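Local coordinates for hemolysin-related protein (PDB 5V6K) that probably binds glycan chains through this beta-prism lectin domain, one part of a larger Vibrio cholerae protein, and here holds mannose and N-acetylglucosamine, at residues L24-S29 against R57-L62. Residues are numbered along the deposited sequence; the frame is centred on the assembly and turned at random.
Sequences LMYLRS and RAPIAL. With NAG (2-acetamido-2-deoxy-beta-D-glucopyranose), chain B.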
ATOM      1  N   LEU A  24      -2.359  12.786  -0.821  1.00 13.63           N
ATOM      2  CA  LEU A  24      -1.567  12.043   0.149  1.00 12.08           C
ATOM      3  C   LEU A  24      -2.058  10.608   0.284  1.00 13.94           C
ATOM      4  O   LEU A  24      -3.266  10.342   0.265  1.00 11.09           O
ATOM      5  CB  LEU A  24      -1.608  12.720   1.522  1.00 11.48           C
ATOM      6  CG  LEU A  24      -0.949  14.097   1.621  1.00 13.46           C
ATOM      7  CD1 LEU A  24      -1.075  14.640   3.036  1.00 14.45           C
ATOM      8  CD2 LEU A  24       0.514  14.047   1.192  1.00 18.98           C
ATOM      9  N   MET A  25      -1.103   9.692   0.443  1.00 13.64           N
ATOM     10  CA  MET A  25      -1.370   8.291   0.736  1.00  9.17           C
ATOM     11  C   MET A  25      -0.725   7.952   2.073  1.00 14.38           C
ATOM     12  O   MET A  25       0.481   8.154   2.253  1.00 11.50           O
ATOM     13  CB  MET A  25      -0.833   7.391  -0.375  1.00 11.79           C
ATOM     14  CG  MET A  25      -0.989   5.907  -0.115  1.00 13.01           C
ATOM     15  SD  MET A  25      -0.261   4.927  -1.441  1.00 11.53           S
ATOM     16  CE  MET A  25      -0.856   3.289  -1.021  1.00 10.63           C
ATOM     17  N   TYR A  26      -1.526   7.448   3.007  1.00 13.44           N
ATOM     18  CA  TYR A  26      -1.062   7.108   4.345  1.00 12.11           C
ATOM     19  C   TYR A  26      -1.008   5.598   4.497  1.00 11.79           C
ATOM     20  O   TYR A  26      -1.875   4.885   3.986  1.00 11.47           O
ATOM     21  CB  TYR A  26      -1.984   7.698   5.417  1.00 13.15           C
ATOM     22  CG  TYR A  26      -1.782   9.171   5.660  1.00 13.02           C
ATOM     23  CD1 TYR A  26      -0.866   9.619   6.604  1.00 13.41           C
ATOM     24  CD2 TYR A  26      -2.507  10.118   4.946  1.00 11.81           C
ATOM     25  CE1 TYR A  26      -0.678  10.966   6.832  1.00 15.34           C
ATOM     26  CE2 TYR A  26      -2.326  11.469   5.166  1.00 16.69           C
ATOM     27  CZ  TYR A  26      -1.407  11.889   6.108  1.00 14.58           C
ATOM     28  OH  TYR A  26      -1.223  13.237   6.331  1.00 17.21           O
ATOM     29  N   LEU A  27       0.011   5.114   5.207  1.00 11.41           N
ATOM     30  CA  LEU A  27       0.154   3.694   5.471  1.00 11.49           C
ATOM     31  C   LEU A  27       0.588   3.473   6.911  1.00 11.00           C
ATOM     32  O   LEU A  27       1.325   4.276   7.490  1.00 11.38           O
ATOM     33  CB  LEU A  27       1.175   3.028   4.532  1.00 10.72           C
ATOM     34  CG  LEU A  27       0.918   3.103   3.024  1.00  9.91           C
ATOM     35  CD1 LEU A  27       1.557   4.357   2.414  1.00 13.32           C
ATOM     36  CD2 LEU A  27       1.409   1.837   2.321  1.00 11.20           C
ATOM     37  N   ARG A  28       0.102   2.381   7.487  1.00  9.80           N
ATOM     38  CA  ARG A  28       0.697   1.783   8.673  1.00 10.68           C
ATOM     39  C   ARG A  28       1.449   0.544   8.215  1.00 11.03           C
ATOM     40  O   ARG A  28       0.933  -0.228   7.402  1.00  9.64           O
ATOM     41  CB  ARG A  28      -0.353   1.406   9.721  1.00 12.53           C
ATOM     42  CG  ARG A  28      -0.903   2.579  10.529  1.00 12.95           C
ATOM     43  CD  ARG A  28      -1.689   2.122  11.757  1.00 16.16           C
ATOM     44  NE  ARG A  28      -3.124   1.966  11.495  1.00 19.55           N
ATOM     45  CZ  ARG A  28      -3.761   0.803  11.366  1.00 19.24           C
ATOM     46  NH1 ARG A  28      -3.115  -0.352  11.470  1.00 13.45           N
ATOM     47  NH2 ARG A  28      -5.067   0.794  11.130  1.00 21.31           N
ATOM     48  N   SER A  29       2.668   0.368   8.714  1.00 13.54           N
ATOM     49  CA  SER A  29       3.482  -0.756   8.284  1.00 12.59           C
ATOM     50  C   SER A  29       4.375  -1.217   9.426  1.00 10.88           C
ATOM     51  O   SER A  29       4.616  -0.491  10.393  1.00  9.69           O
ATOM     52  CB  SER A  29       4.339  -0.397   7.065  1.00 10.79           C
ATOM     53  OG  SER A  29       5.340   0.546   7.409  1.00 10.64           O
ATOM     54  N   ARG A  57       3.203   5.927   9.122  1.00 12.58           N
ATOM     55  CA  ARG A  57       4.397   6.453   8.482  1.00 13.61           C
ATOM     56  C   ARG A  57       4.134   7.846   7.930  1.00 12.75           C
ATOM     57  O   ARG A  57       2.994   8.311   7.848  1.00 12.35           O
ATOM     58  CB  ARG A  57       4.858   5.515   7.360  1.00 14.49           C
ATOM     59  CG  ARG A  57       5.043   4.079   7.802  1.00 12.19           C
ATOM     60  CD  ARG A  57       6.184   3.939   8.783  1.00 15.30           C
ATOM     61  NE  ARG A  57       6.281   2.580   9.300  1.00 13.83           N
ATOM     62  CZ  ARG A  57       7.152   2.185  10.221  1.00 16.03           C
ATOM     63  NH1 ARG A  57       8.014   3.046  10.740  1.00 15.91           N
ATOM     64  NH2 ARG A  57       7.155   0.921  10.625  1.00 15.93           N
ATOM     65  N   ALA A  58       5.216   8.515   7.553  1.00 14.41           N
ATOM     66  CA  ALA A  58       5.076   9.754   6.814  1.00 10.94           C
ATOM     67  C   ALA A  58       4.274   9.490   5.541  1.00 12.26           C
ATOM     68  O   ALA A  58       4.472   8.458   4.889  1.00  9.93           O
ATOM     69  CB  ALA A  58       6.445  10.338   6.462  1.00 13.10           C
ATOM     70  N   PRO A  59       3.359  10.379   5.168  1.00 12.56           N
ATOM     71  CA  PRO A  59       2.547  10.135   3.973  1.00 12.91           C
ATOM     72  C   PRO A  59       3.377  10.183   2.701  1.00 12.93           C
ATOM     73  O   PRO A  59       4.444  10.797   2.632  1.00 13.91           O
ATOM     74  CB  PRO A  59       1.515  11.268   4.005  1.00 11.39           C
ATOM     75  CG  PRO A  59       2.164  12.345   4.778  1.00 13.11           C
ATOM     76  CD  PRO A  59       3.030  11.665   5.802  1.00 13.62           C
ATOM     77  N   ILE A  60       2.861   9.504   1.682  1.00 11.89           N
ATOM     78  CA  ILE A  60       3.449   9.517   0.348  1.00 14.45           C
ATOM     79  C   ILE A  60       2.757  10.605  -0.460  1.00 11.53           C
ATOM     80  O   ILE A  60       1.527  10.607  -0.586  1.00 12.33           O
ATOM     81  CB  ILE A  60       3.303   8.153  -0.339  1.00 11.08           C
ATOM     82  CG1 ILE A  60       3.947   7.046   0.503  1.00  9.68           C
ATOM     83  CG2 ILE A  60       3.895   8.187  -1.745  1.00 12.83           C
ATOM     84  CD1 ILE A  60       5.424   7.202   0.714  1.00 12.55           C
ATOM     85  N   ALA A  61       3.540  11.531  -1.004  1.00 13.43           N
ATOM     86  CA  ALA A  61       3.002  12.596  -1.848  1.00 13.67           C
ATOM     87  C   ALA A  61       2.735  12.013  -3.227  1.00 15.43           C
ATOM     88  O   ALA A  61       3.658  11.816  -4.021  1.00 14.86           O
ATOM     89  CB  ALA A  61       3.968  13.769  -1.914  1.00 16.54           C
ATOM     90  N   LEU A  62       1.463  11.740  -3.522  1.00 13.14           N
ATOM     91  CA  LEU A  62       1.118  11.025  -4.744  1.00 15.62           C
ATOM     92  C   LEU A  62       1.387  11.843  -5.999  1.00 15.57           C
ATOM     93  O   LEU A  62       1.536  11.260  -7.076  1.00 18.75           O
ATOM     94  CB  LEU A  62      -0.350  10.600  -4.706  1.00 10.65           C
ATOM     95  CG  LEU A  62      -0.719   9.526  -3.680  1.00 13.38           C
ATOM     96  CD1 LEU A  62      -2.218   9.291  -3.707  1.00 13.28           C
ATOM     97  CD2 LEU A  62       0.032   8.228  -3.947  1.00 12.04           C
TER
HETATM   98  C1  NAG B   2       5.577  -3.323  15.007  0.65 18.03           C
HETATM   99  C2  NAG B   2       6.586  -2.303  14.493  0.65 20.39           C
HETATM  100  C3  NAG B   2       7.236  -1.572  15.662  0.65 21.30           C
HETATM  101  C4  NAG B   2       6.168  -0.967  16.563  0.65 24.02           C
HETATM  102  C5  NAG B   2       5.147  -2.026  16.971  0.65 20.76           C
HETATM  103  C6  NAG B   2       3.981  -1.448  17.739  0.65 23.01           C
HETATM  104  C7  NAG B   2       8.216  -2.313  12.659  0.65 18.86           C
HETATM  105  C8  NAG B   2       9.221  -3.122  11.901  0.65 13.73           C
HETATM  106  N2  NAG B   2       7.594  -2.943  13.661  0.65 21.78           N
HETATM  107  O3  NAG B   2       8.089  -0.547  15.167  0.65 22.94           O
HETATM  108  O4  NAG B   2       6.768  -0.426  17.734  0.65 22.25           O
HETATM  109  O5  NAG B   2       4.602  -2.664  15.807  0.65 20.73           O
HETATM  110  O6  NAG B   2       2.783  -2.172  17.493  0.65 24.11           O
HETATM  111  O7  NAG B   2       7.980  -1.144  12.377  0.65 19.79           O
HETATM  112  O   HOH W   1       2.094   7.049   5.518  1.00 10.98           O
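A bend at chi2 (-66°) turns the chain of R57 along strand 24-29 toward S29, whose own chi1 of 68° sets OG between its backbone N and carbonyl carbon, facing the guanidinium. R57 then grips S29 side-on with two nitrogens: NE donates to OG and NH2 to the backbone O, each at 2.9 Å. Both acceptors are tilted from the guanidinium plane, and NH2 reaches S29 O from above its carbonyl plane. R57 NH2 also donates to O7 of the N-acetylglucosamine acetamide (2.8 Å), so S29 probably helps hold R57 where it meets the sugar. Behind this grip R57 N donates a hydrogen bond to L27 O (3.0 Å). Pairing is then interrupted: A58 turns its side chain away from strand 24-29, and a water accepts from L27 N and donates weakly to R57 O. Regular antiparallel pairing resumes at M25 and I60, joined by two backbone hydrogen bonds, I60 N to M25 O at 2.8 Å and nearly straight. On one face of the sheet P59 lies over the Y26 ring, its CB 3.7 Å from the ring centroid in a CH-pi contact, with L24 CD2 against the same CB. On the other, M25 CB meets L62 CD2 (3.8 Å) and L27 CD1 meets I60 CG1; M25, L27 and I60 all pack on F87 of strand 80-89. The antiparallel strand pair, broken by a short water-bridged loop, forms one border of a four-stranded sheet, one of the three sheets of the beta-prism lectin fold, with its sugar contact at one end.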